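Local coordinates for protein glycosyl hydrolase (Rhizobium leguminosarum bv. trifolii, PDB 5NDX) that probably hydrolyses O-glycosidic bonds as a family 39 glycoside hydrolase, being the bacterial orthologue of human alpha-L-iduronidase, at residues I86-L90 against L554-A558. The protein carries 2 engineered substitutions. Sequence-based numbering, arbitrary orientation.
Sequences IEHRL and LFWAA
A Schellman motif at the C-terminal end of helix 76-87 carries Arg-89 and His-88 against Phe-555, Trp-556 and Ala-557 of strand 549-557. Arg-89 is the C-prime residue, with positive phi, and its N bonds to Ile-86 O. Arg-89 NH2 gives a hydrogen bond to Trp-556 O at 3.0 Å, with an N-H...O angle of 155°. Arg-89 NH1 adds a weak one to Trp-556 O at 3.4 Å. The oxygen lies near the guanidinium plane, at its edge. Phe-555 CZ lies over one face of the guanidinium, offset toward its rim and 3.5 Å from Arg-89 NH1; the two planes are nearly parallel, 8° apart. Ala-557 CB covers the opposite face, also 3.5 Å from Arg-89 NH1. The charged group thus lies between the CZ end of the ring and a methyl. An alanine in place of Arg-89 would probably cost Trp-556 O the NH2 bond and the weak NH1 one, leaving it to Thr-589, and open a gap between Phe-555 and Ala-557. Phe-555 CG stands anti to the backbone N, which sends the ring toward the turn. His-88 CD2 sits over one face of that ring, 3.7 Å from Phe-555 CE2, and the two ring planes meet at 54°. His-88 ND1 bonds back to Val-84 O in the last turn of the helix, which helps to orient the imidazole. The contact joins the TIM-barrel domain, just before barrel strand 91-95, to the C-terminal three-stranded antiparallel sheet. Barrel helix 36-45 flanks it: Leu-42 touches His-88, Ala-43 touches Phe-555, and Arg-39 forms a salt bridge with Glu-87. On the sheet side, Thr-589 OG1 also bonds to Trp-556 O, while strand 549-557 runs between strands 536-545 and 590-594.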
loop_
_atom_site.group_PDB
_atom_site.type_symbol
_atom_site.label_atom_id
_atom_site.label_comp_id
_atom_site.label_asym_id
_atom_site.label_seq_id
_atom_site.Cartn_x
_atom_site.Cartn_y
_atom_site.Cartn_z
ATOM N N ILE A 86 5.518 12.561 -6.672
ATOM C CA ILE A 86 4.653 13.750 -6.484
ATOM C C ILE A 86 3.537 13.827 -7.537
ATOM O O ILE A 86 2.389 14.040 -7.223
ATOM C CB ILE A 86 5.473 15.062 -6.446
ATOM C CG1 ILE A 86 6.124 15.321 -5.073
ATOM C CG2 ILE A 86 4.577 16.305 -6.629
ATOM C CD1 ILE A 86 6.612 14.153 -4.266
ATOM N N GLU A 87 3.890 13.577 -8.770
ATOM C CA GLU A 87 2.953 13.545 -9.872
ATOM C C GLU A 87 1.845 12.469 -9.702
ATOM O O GLU A 87 0.742 12.653 -10.176
ATOM C CB GLU A 87 3.785 13.284 -11.126
ATOM C CG GLU A 87 3.011 13.290 -12.422
ATOM C CD GLU A 87 3.765 12.636 -13.582
ATOM O OE1 GLU A 87 4.965 12.259 -13.451
ATOM O OE2 GLU A 87 3.118 12.496 -14.647
ATOM N N HIS A 88 2.111 11.370 -8.986
ATOM C CA HIS A 88 1.057 10.359 -8.724
ATOM C C HIS A 88 0.471 10.430 -7.314
ATOM O O HIS A 88 -0.078 9.441 -6.829
ATOM C CB HIS A 88 1.616 8.988 -9.039
ATOM C CG HIS A 88 1.887 8.825 -10.483
ATOM N ND1 HIS A 88 3.115 9.098 -11.037
ATOM C CD2 HIS A 88 1.062 8.536 -11.513
ATOM C CE1 HIS A 88 3.053 8.922 -12.344
ATOM N NE2 HIS A 88 1.817 8.585 -12.663
ATOM N N ARG A 89 0.599 11.602 -6.673
ATOM C CA ARG A 89 0.045 11.871 -5.363
ATOM C C ARG A 89 0.599 10.936 -4.316
ATOM O O ARG A 89 -0.112 10.460 -3.467
ATOM C CB ARG A 89 -1.500 11.831 -5.410
ATOM C CG ARG A 89 -2.093 12.719 -6.533
ATOM C CD ARG A 89 -3.618 12.855 -6.425
ATOM N NE ARG A 89 -4.307 11.570 -6.670
ATOM C CZ ARG A 89 -4.760 11.128 -7.853
ATOM N NH1 ARG A 89 -4.599 11.857 -8.951
ATOM N NH2 ARG A 89 -5.378 9.941 -7.951
ATOM N N LEU A 90 1.887 10.662 -4.392
ATOM C CA LEU A 90 2.573 9.854 -3.413
ATOM C C LEU A 90 3.620 10.734 -2.735
ATOM O O LEU A 90 4.126 11.668 -3.341
ATOM C CB LEU A 90 3.182 8.658 -4.090
ATOM C CG LEU A 90 2.083 7.718 -4.639
ATOM C CD1 LEU A 90 2.659 6.752 -5.646
ATOM C CD2 LEU A 90 1.355 6.973 -3.517
ATOM N N LEU A 554 -4.194 5.004 -18.307
ATOM C CA LEU A 554 -4.962 6.158 -17.861
ATOM C C LEU A 554 -4.822 6.295 -16.346
ATOM O O LEU A 554 -4.856 5.272 -15.596
ATOM C CB LEU A 554 -6.436 5.992 -18.224
ATOM C CG LEU A 554 -6.909 6.242 -19.652
ATOM C CD1 LEU A 554 -6.201 5.319 -20.624
ATOM C CD2 LEU A 554 -8.419 6.048 -19.797
ATOM N N PHE A 555 -4.698 7.533 -15.888
ATOM C CA PHE A 555 -4.608 7.895 -14.460
ATOM C C PHE A 555 -5.447 9.158 -14.291
ATOM O O PHE A 555 -5.402 10.018 -15.148
ATOM C CB PHE A 555 -3.148 8.175 -14.083
ATOM C CG PHE A 555 -2.948 8.590 -12.654
ATOM C CD1 PHE A 555 -3.265 7.703 -11.590
ATOM C CD2 PHE A 555 -2.378 9.857 -12.335
ATOM C CE1 PHE A 555 -3.010 8.058 -10.248
ATOM C CE2 PHE A 555 -2.157 10.236 -10.996
ATOM C CZ PHE A 555 -2.470 9.329 -9.942
ATOM N N TRP A 556 -6.210 9.255 -13.205
ATOM C CA TRP A 556 -7.076 10.390 -12.949
ATOM C C TRP A 556 -7.264 10.543 -11.461
ATOM O O TRP A 556 -6.644 9.811 -10.693
ATOM C CB TRP A 556 -8.399 10.252 -13.710
ATOM C CG TRP A 556 -9.271 9.143 -13.331
ATOM C CD1 TRP A 556 -10.279 9.162 -12.434
ATOM C CD2 TRP A 556 -9.265 7.840 -13.908
ATOM N NE1 TRP A 556 -10.897 7.943 -12.398
ATOM C CE2 TRP A 556 -10.296 7.110 -13.294
ATOM C CE3 TRP A 556 -8.462 7.208 -14.862
ATOM C CZ2 TRP A 556 -10.543 5.767 -13.581
ATOM C CZ3 TRP A 556 -8.753 5.869 -15.202
ATOM C CH2 TRP A 556 -9.788 5.171 -14.540
ATOM N N ALA A 557 -8.097 11.485 -11.039
ATOM C CA ALA A 557 -8.386 11.726 -9.633
ATOM C C ALA A 557 -9.882 11.689 -9.466
ATOM O O ALA A 557 -10.611 11.990 -10.404
ATOM C CB ALA A 557 -7.826 13.125 -9.210
ATOM N N ALA A 558 -10.345 11.296 -8.286
ATOM C CA ALA A 558 -11.765 11.343 -7.924
ATOM C C ALA A 558 -12.217 12.825 -7.858
ATOM O O ALA A 558 -11.440 13.677 -7.461
ATOM C CB ALA A 558 -11.989 10.670 -6.534
#